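Long-range contacts in OsmC family peroxiredoxin (Aquifex aeolicus, PDB 2E8F), which probably reduces organic hydroperoxides through a pair of cysteines, as other peroxiredoxins of the OsmC family do: residues Val48-Ile53 with Lys103-Lys108; Tyr80-Ile85 with Ser119-Ile124; Lys96-Ala101 with Trp126-Glu131. One frame throughout, in Å; residues are numbered along the deposited sequence.

Overall arrangement
Contacts 1 and 3 share helix 95-109, while contacts 2 and 3 share strand 121-130. Contact 1 joins this helix to helix 34-56 and is partly buried. Its chemistry is a single side-chain hydrogen bond beside a few apolar touches. Contact 2 lies in the sheet that the helices cover, and is held mainly by backbone hydrogen bonds. Ile83 and Ile85 face helix 34-56, and Ile124 meets helix 95-109; the charged groups lie on the other face. Contact 3, its centre about 17 Å from the centre of the chain, is a surface contact without hydrogen bonds between its segments. Val50 and Ile53 of contact 1 pack on Ala101 of contact 3. Contacts 1 and 2 also touch the second subunit.

Contact 1. Residues Val48-Ile53 with Lys103-Lys108; sequences VDVYHI and KLSTEK
Asp49 and Ser105 mark the nearest approach of helices 48-53 and 103-108, with CA atoms 5.6 Å apart; the segment axes come within 8.9 Å and run roughly antiparallel, at 138°. One hydrogen bond forms the polar part of the contact. Ser105 OG donates to Asp49 OD2 at 2.9 Å. It meets the anti lone pair of OD2, which points away from OD1. The Ser105 hydroxyl is turned anti to the serine N (chi1 173°), which carries it across to the aspartate. It also bonds to Ser46 OG, so two residues of helix 34-56 hold it. Beneath the bond, Ser105 CB packs on Asp49 CB at 3.5 Å.

These are the helices that place the cysteine pair of this OsmC-like fold. Cys45 lies about one turn before Asp49, and Cys110 follows helix 95-109. A Cys45-Cys110 disulfide has been seen in this protein. Asp49 and Ser105 both touch Cys110, so the contact borders the probable peroxidase site.

One turn beyond Asp49, the contact becomes apolar. Ile53 is extended to its tip (chi2 173°), and its CD1 reaches Leu104 CB at 3.7 Å. Val50 CG2 makes a looser touch with Ser105 CB at 4.2 Å. His52 NE2 bonds to Glu29 OE1 of the second subunit.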
# COMPACT_ATOMS: atom_id res chain seq x y z
N VAL A 48 0.16 -5.28 -12.89
CA VAL A 48 -0.10 -4.44 -14.05
C VAL A 48 1.07 -4.57 -15.03
O VAL A 48 0.86 -4.68 -16.23
CB VAL A 48 -0.28 -2.96 -13.65
CG1 VAL A 48 -0.32 -2.08 -14.90
CG2 VAL A 48 -1.56 -2.80 -12.85
N ASP A 49 2.29 -4.55 -14.50
CA ASP A 49 3.49 -4.68 -15.34
C ASP A 49 3.50 -6.02 -16.06
O ASP A 49 3.65 -6.09 -17.28
CB ASP A 49 4.78 -4.61 -14.51
CG ASP A 49 4.98 -3.28 -13.81
OD1 ASP A 49 4.59 -2.23 -14.36
OD2 ASP A 49 5.56 -3.30 -12.71
N VAL A 50 3.36 -7.09 -15.28
CA VAL A 50 3.38 -8.44 -15.83
C VAL A 50 2.30 -8.62 -16.90
O VAL A 50 2.56 -9.24 -17.93
CB VAL A 50 3.19 -9.49 -14.71
CG1 VAL A 50 3.10 -10.89 -15.30
CG2 VAL A 50 4.36 -9.41 -13.74
N TYR A 51 1.12 -8.07 -16.65
CA TYR A 51 0.03 -8.19 -17.62
C TYR A 51 0.42 -7.56 -18.96
O TYR A 51 0.32 -8.20 -20.01
CB TYR A 51 -1.23 -7.49 -17.11
CG TYR A 51 -2.38 -7.55 -18.09
CD1 TYR A 51 -3.24 -8.64 -18.12
CD2 TYR A 51 -2.58 -6.52 -19.01
CE1 TYR A 51 -4.29 -8.71 -19.04
CE2 TYR A 51 -3.62 -6.58 -19.94
CZ TYR A 51 -4.47 -7.67 -19.95
OH TYR A 51 -5.51 -7.71 -20.86
N HIS A 52 0.86 -6.31 -18.91
CA HIS A 52 1.26 -5.61 -20.13
C HIS A 52 2.44 -6.24 -20.85
O HIS A 52 2.45 -6.34 -22.07
CB HIS A 52 1.57 -4.14 -19.82
CG HIS A 52 0.36 -3.33 -19.47
ND1 HIS A 52 -0.75 -3.26 -20.29
CD2 HIS A 52 0.08 -2.56 -18.39
CE1 HIS A 52 -1.66 -2.49 -19.73
NE2 HIS A 52 -1.18 -2.05 -18.58
N ILE A 53 3.45 -6.67 -20.09
CA ILE A 53 4.63 -7.30 -20.68
C ILE A 53 4.25 -8.62 -21.35
O ILE A 53 4.66 -8.88 -22.48
CB ILE A 53 5.73 -7.56 -19.61
CG1 ILE A 53 6.26 -6.23 -19.08
CG2 ILE A 53 6.86 -8.38 -20.22
CD1 ILE A 53 7.22 -6.35 -17.91
N LYS A 103 10.76 -10.40 -13.93
CA LYS A 103 12.04 -9.76 -13.68
C LYS A 103 12.04 -8.28 -14.05
O LYS A 103 12.54 -7.45 -13.30
CB LYS A 103 13.17 -10.50 -14.39
CG LYS A 103 13.52 -11.81 -13.71
CD LYS A 103 14.78 -12.43 -14.27
CE LYS A 103 15.20 -13.63 -13.45
NZ LYS A 103 16.48 -14.21 -13.95
N LEU A 104 11.47 -7.95 -15.21
CA LEU A 104 11.40 -6.56 -15.63
C LEU A 104 10.57 -5.75 -14.64
O LEU A 104 10.90 -4.62 -14.31
CB LEU A 104 10.79 -6.44 -17.03
CG LEU A 104 11.72 -6.81 -18.19
CD1 LEU A 104 10.93 -6.84 -19.49
CD2 LEU A 104 12.85 -5.79 -18.26
N SER A 105 9.47 -6.35 -14.18
CA SER A 105 8.61 -5.68 -13.22
C SER A 105 9.31 -5.44 -11.89
O SER A 105 9.40 -4.30 -11.41
CB SER A 105 7.34 -6.51 -12.98
OG SER A 105 6.56 -5.94 -11.94
N THR A 106 9.84 -6.50 -11.29
CA THR A 106 10.50 -6.39 -9.99
C THR A 106 11.83 -5.65 -9.99
O THR A 106 12.22 -5.08 -8.97
CB THR A 106 10.71 -7.79 -9.37
OG1 THR A 106 11.53 -8.59 -10.23
CG2 THR A 106 9.38 -8.48 -9.15
N GLU A 107 12.52 -5.64 -11.12
CA GLU A 107 13.81 -4.97 -11.18
C GLU A 107 13.82 -3.62 -11.89
O GLU A 107 14.82 -2.90 -11.82
CB GLU A 107 14.84 -5.91 -11.83
CG GLU A 107 15.12 -7.16 -11.00
CD GLU A 107 16.00 -8.18 -11.71
OE1 GLU A 107 17.10 -7.81 -12.17
OE2 GLU A 107 15.60 -9.36 -11.81
N LYS A 108 12.72 -3.25 -12.54
CA LYS A 108 12.70 -1.97 -13.24
C LYS A 108 11.41 -1.15 -13.21
O LYS A 108 11.45 0.06 -12.97
CB LYS A 108 13.11 -2.17 -14.70
CG LYS A 108 13.00 -0.92 -15.55
CD LYS A 108 13.43 -1.17 -16.99
CE LYS A 108 13.42 0.11 -17.81
NZ LYS A 108 14.37 1.12 -17.25

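Contact 2. Residues Tyr80-Ile85 with Ser119-Ile124; sequences YEEIEI and STNLKI
Ile83 sits between Asn121 and Lys123 in a parallel strand pair, with axes 4.8 Å apart and 15° from parallel. The pair belongs to a beta-alpha-beta crossover: strands 80-90 and 121-130 are neighbours, joined through helices 95-109 and 111-116.

The backbone bonds alternate as parallel strands require. Ile83 N donates to Asn121 O and Ile83 O accepts from Lys123 N, both at 3.0 Å. Asn121 N to Glu81 O and Ile85 N to Lys123 O extend the series. At the strand entrance, Thr120 OG1 donates to Tyr80 O at 2.8 Å, from above the carbonyl plane. On the far side of strand 80-90, Glu81 and Glu82 both face Lys71 in a classic beta bulge.

Apolar contact is on the face turned to helix 34-56. Leu122 CD1 leans across to Ile85 CD1, 3.7 Å away. Ile85 also packs on Ile42, and Ile83 on Leu39.

Charges gather on the other face. Lys123 bends at chi3 (-61°), and its NZ makes long salt bridges to Glu82 OE2 at 3.7 Å and Glu84 OE2 at 4.0 Å. Lys71 NZ bridges the same two oxygens. The two lysines probably ease the repulsion between the carboxylates. Beside this network, one water donates to Glu82 OE1 and accepts from Asn121 ND2, both at 2.8 Å.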
# COMPACT_ATOMS: atom_id res chain seq x y z
N TYR A 80 7.73 -5.81 7.41
CA TYR A 80 7.86 -7.16 6.88
C TYR A 80 9.35 -7.44 6.75
O TYR A 80 10.04 -6.73 6.02
CB TYR A 80 7.22 -7.29 5.50
CG TYR A 80 5.71 -7.22 5.47
CD1 TYR A 80 4.94 -8.13 6.20
CD2 TYR A 80 5.06 -6.28 4.68
CE1 TYR A 80 3.56 -8.10 6.14
CE2 TYR A 80 3.67 -6.23 4.62
CZ TYR A 80 2.93 -7.15 5.35
OH TYR A 80 1.56 -7.14 5.28
N GLU A 81 9.85 -8.44 7.45
CA GLU A 81 11.27 -8.79 7.35
C GLU A 81 11.42 -9.61 6.08
O GLU A 81 12.51 -9.73 5.52
CB GLU A 81 11.72 -9.62 8.55
CG GLU A 81 11.54 -8.94 9.89
CD GLU A 81 12.68 -9.22 10.86
OE1 GLU A 81 12.94 -10.40 11.16
OE2 GLU A 81 13.32 -8.25 11.31
N GLU A 82 10.30 -10.17 5.63
CA GLU A 82 10.29 -11.01 4.44
C GLU A 82 8.97 -10.89 3.70
O GLU A 82 7.91 -10.77 4.31
CB GLU A 82 10.54 -12.47 4.85
CG GLU A 82 10.40 -13.49 3.73
CD GLU A 82 10.50 -14.92 4.24
OE1 GLU A 82 11.44 -15.23 5.00
OE2 GLU A 82 9.63 -15.74 3.88
N ILE A 83 9.04 -10.90 2.37
CA ILE A 83 7.85 -10.85 1.55
C ILE A 83 8.04 -11.85 0.43
O ILE A 83 8.99 -11.74 -0.35
CB ILE A 83 7.62 -9.46 0.92
CG1 ILE A 83 7.50 -8.39 2.01
CG2 ILE A 83 6.33 -9.49 0.09
CD1 ILE A 83 7.20 -7.01 1.46
N GLU A 84 7.15 -12.83 0.36
CA GLU A 84 7.21 -13.84 -0.68
C GLU A 84 6.15 -13.51 -1.71
O GLU A 84 5.00 -13.27 -1.36
CB GLU A 84 6.92 -15.23 -0.11
CG GLU A 84 8.02 -15.80 0.75
CD GLU A 84 7.70 -17.21 1.20
OE1 GLU A 84 7.34 -18.04 0.33
OE2 GLU A 84 7.80 -17.49 2.41
N ILE A 85 6.53 -13.50 -2.98
CA ILE A 85 5.58 -13.21 -4.04
C ILE A 85 5.65 -14.33 -5.05
O ILE A 85 6.72 -14.61 -5.59
CB ILE A 85 5.91 -11.88 -4.74
CG1 ILE A 85 6.04 -10.76 -3.72
CG2 ILE A 85 4.82 -11.55 -5.75
CD1 ILE A 85 6.44 -9.42 -4.31
N SER A 119 14.24 -2.43 2.41
CA SER A 119 13.95 -2.67 3.82
C SER A 119 13.44 -4.08 4.11
O SER A 119 12.97 -4.34 5.22
CB SER A 119 12.92 -1.65 4.33
OG SER A 119 13.43 -0.33 4.26
N THR A 120 13.53 -4.98 3.14
CA THR A 120 13.03 -6.34 3.36
C THR A 120 13.70 -7.40 2.47
O THR A 120 14.35 -7.07 1.47
CB THR A 120 11.51 -6.40 3.13
OG1 THR A 120 11.00 -7.66 3.59
CG2 THR A 120 11.18 -6.26 1.65
N ASN A 121 13.54 -8.67 2.84
CA ASN A 121 14.10 -9.77 2.06
C ASN A 121 13.00 -10.25 1.13
O ASN A 121 11.98 -10.79 1.57
CB ASN A 121 14.55 -10.92 2.97
CG ASN A 121 14.94 -12.17 2.18
OD1 ASN A 121 15.45 -12.08 1.06
ND2 ASN A 121 14.71 -13.33 2.77
N LEU A 122 13.20 -10.04 -0.17
CA LEU A 122 12.22 -10.41 -1.17
C LEU A 122 12.49 -11.79 -1.77
O LEU A 122 13.61 -12.08 -2.21
CB LEU A 122 12.20 -9.35 -2.27
CG LEU A 122 11.11 -9.37 -3.33
CD1 LEU A 122 9.74 -9.23 -2.68
CD2 LEU A 122 11.35 -8.23 -4.30
N LYS A 123 11.47 -12.64 -1.78
CA LYS A 123 11.58 -13.98 -2.35
C LYS A 123 10.53 -14.09 -3.45
O LYS A 123 9.33 -14.11 -3.19
CB LYS A 123 11.34 -15.03 -1.26
CG LYS A 123 12.22 -14.84 -0.03
CD LYS A 123 12.54 -16.16 0.67
CE LYS A 123 11.30 -16.88 1.17
NZ LYS A 123 11.67 -18.14 1.88
N ILE A 124 11.00 -14.14 -4.69
CA ILE A 124 10.11 -14.20 -5.84
C ILE A 124 10.14 -15.56 -6.54
O ILE A 124 11.19 -16.18 -6.67
CB ILE A 124 10.49 -13.11 -6.86
CG1 ILE A 124 10.44 -11.74 -6.18
CG2 ILE A 124 9.56 -13.15 -8.06
CD1 ILE A 124 10.93 -10.61 -7.04
O HOH W 1 13.98 -14.09 5.41

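Contact 3. Residues Lys96-Ala101 with Trp126-Glu131; sequences KALEQA and WEVKWE
Leu98 packs on Trp126 and Val128, and Glu99 on Trp126, where helix 95-109 crosses strand 121-130, the last strand of its sheet within the chain. This is alpha/beta layer packing, with segment axes 8.4 Å apart at their closest.

The tight part centres on Leu98, which is buried. Its CD2 fits between Val128 CG1 at 3.6 Å and Trp126 CB at 3.8 Å, and lies 3.4 Å from Glu127 O. Leu98 also touches Val50 and Ala89, which continue this packing inward.

The solvent side is formed by Glu99 and the indole, both partly exposed. Trp126 CG stands between its backbone N and carbonyl carbon (chi1 59°), which lifts the ring toward the helix. Glu99 CA lies over one face, 4.1 Å from the centroid of the five-membered ring, in a CH-pi contact. Trp126 NE1 is hydrogen-bonded to Glu95 OE2. Replacing Trp126 with an alanine would probably open a gap beneath Glu99 and leave Glu95 without its N-H mate. The Glu99 side chain crosses the indole obliquely near CZ2, its carboxylate plane 44° from the ring plane; its OE2 also makes a weak, long ion pair with Lys103. Glu99 CG and OE2 each lie 3.4 Å from Trp126 CZ2.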
# COMPACT_ATOMS: atom_id res chain seq x y z
N LYS A 96 9.42 -18.82 -19.99
CA LYS A 96 10.45 -17.82 -20.26
C LYS A 96 9.86 -16.42 -20.35
O LYS A 96 10.49 -15.44 -19.95
CB LYS A 96 11.18 -18.14 -21.56
CG LYS A 96 10.26 -18.19 -22.77
CD LYS A 96 11.03 -18.22 -24.07
CE LYS A 96 10.08 -18.43 -25.23
NZ LYS A 96 8.90 -17.52 -25.15
N ALA A 97 8.66 -16.32 -20.91
CA ALA A 97 7.99 -15.03 -21.05
C ALA A 97 7.58 -14.52 -19.68
O ALA A 97 7.76 -13.34 -19.36
CB ALA A 97 6.76 -15.17 -21.95
N LEU A 98 7.03 -15.41 -18.85
CA LEU A 98 6.61 -15.03 -17.51
C LEU A 98 7.84 -14.60 -16.70
O LEU A 98 7.80 -13.58 -16.01
CB LEU A 98 5.90 -16.19 -16.80
CG LEU A 98 5.41 -15.88 -15.38
CD1 LEU A 98 4.47 -14.67 -15.41
CD2 LEU A 98 4.69 -17.09 -14.80
N GLU A 99 8.92 -15.36 -16.80
CA GLU A 99 10.14 -14.99 -16.07
C GLU A 99 10.60 -13.58 -16.47
O GLU A 99 10.95 -12.77 -15.61
CB GLU A 99 11.26 -16.00 -16.35
CG GLU A 99 12.62 -15.56 -15.82
CD GLU A 99 13.67 -16.64 -15.94
OE1 GLU A 99 13.69 -17.35 -16.97
OE2 GLU A 99 14.50 -16.78 -15.02
N GLN A 100 10.61 -13.30 -17.77
CA GLN A 100 11.02 -11.98 -18.26
C GLN A 100 10.12 -10.87 -17.72
O GLN A 100 10.59 -9.81 -17.32
CB GLN A 100 10.96 -11.93 -19.79
CG GLN A 100 12.06 -12.69 -20.51
CD GLN A 100 11.98 -12.49 -22.01
OE1 GLN A 100 11.95 -11.36 -22.50
NE2 GLN A 100 11.94 -13.59 -22.75
N ALA A 101 8.81 -11.13 -17.72
CA ALA A 101 7.84 -10.14 -17.24
C ALA A 101 8.03 -9.87 -15.75
O ALA A 101 8.02 -8.71 -15.32
CB ALA A 101 6.43 -10.64 -17.50
N TRP A 126 7.70 -18.05 -9.67
CA TRP A 126 6.64 -18.02 -10.66
C TRP A 126 6.45 -19.38 -11.29
O TRP A 126 7.32 -20.26 -11.19
CB TRP A 126 6.98 -16.98 -11.74
CG TRP A 126 8.27 -17.26 -12.44
CD1 TRP A 126 8.46 -18.05 -13.53
CD2 TRP A 126 9.57 -16.80 -12.05
NE1 TRP A 126 9.80 -18.12 -13.84
CE2 TRP A 126 10.50 -17.36 -12.95
CE3 TRP A 126 10.04 -15.97 -11.02
CZ2 TRP A 126 11.88 -17.12 -12.85
CZ3 TRP A 126 11.41 -15.73 -10.92
CH2 TRP A 126 12.31 -16.31 -11.84
N GLU A 127 5.31 -19.57 -11.93
CA GLU A 127 5.01 -20.83 -12.59
C GLU A 127 3.90 -20.62 -13.59
O GLU A 127 3.06 -19.73 -13.42
CB GLU A 127 4.59 -21.89 -11.57
CG GLU A 127 3.24 -21.63 -10.92
CD GLU A 127 2.82 -22.77 -10.00
OE1 GLU A 127 3.55 -23.06 -9.03
OE2 GLU A 127 1.75 -23.37 -10.24
N VAL A 128 3.89 -21.43 -14.64
CA VAL A 128 2.86 -21.32 -15.64
C VAL A 128 2.00 -22.57 -15.64
O VAL A 128 2.46 -23.66 -15.31
CB VAL A 128 3.45 -21.13 -17.05
CG1 VAL A 128 4.30 -19.88 -17.10
CG2 VAL A 128 4.28 -22.35 -17.43
N LYS A 129 0.74 -22.39 -15.98
CA LYS A 129 -0.21 -23.49 -16.08
C LYS A 129 -0.70 -23.37 -17.50
O LYS A 129 -1.46 -22.45 -17.82
CB LYS A 129 -1.36 -23.31 -15.08
CG LYS A 129 -1.06 -23.85 -13.70
CD LYS A 129 -1.00 -25.37 -13.71
CE LYS A 129 -0.70 -25.94 -12.34
NZ LYS A 129 -0.73 -27.44 -12.34
N TRP A 130 -0.25 -24.27 -18.36
CA TRP A 130 -0.67 -24.21 -19.75
C TRP A 130 -2.11 -24.65 -19.90
O TRP A 130 -2.47 -25.78 -19.57
CB TRP A 130 0.23 -25.08 -20.63
CG TRP A 130 0.01 -24.80 -22.08
CD1 TRP A 130 -1.00 -25.29 -22.87
CD2 TRP A 130 0.76 -23.89 -22.90
NE1 TRP A 130 -0.93 -24.73 -24.12
CE2 TRP A 130 0.14 -23.87 -24.17
CE3 TRP A 130 1.89 -23.09 -22.68
CZ2 TRP A 130 0.61 -23.08 -25.22
CZ3 TRP A 130 2.36 -22.31 -23.73
CH2 TRP A 130 1.72 -22.31 -24.98
N GLU A 131 -2.94 -23.73 -20.39
CA GLU A 131 -4.35 -24.01 -20.56
C GLU A 131 -4.92 -23.42 -21.84
O GLU A 131 -4.41 -22.43 -22.36
CB GLU A 131 -5.14 -23.47 -19.37
CG GLU A 131 -4.95 -24.27 -18.10
CD GLU A 131 -5.97 -23.95 -17.03
OE1 GLU A 131 -7.13 -23.65 -17.39
OE2 GLU A 131 -5.62 -24.01 -15.84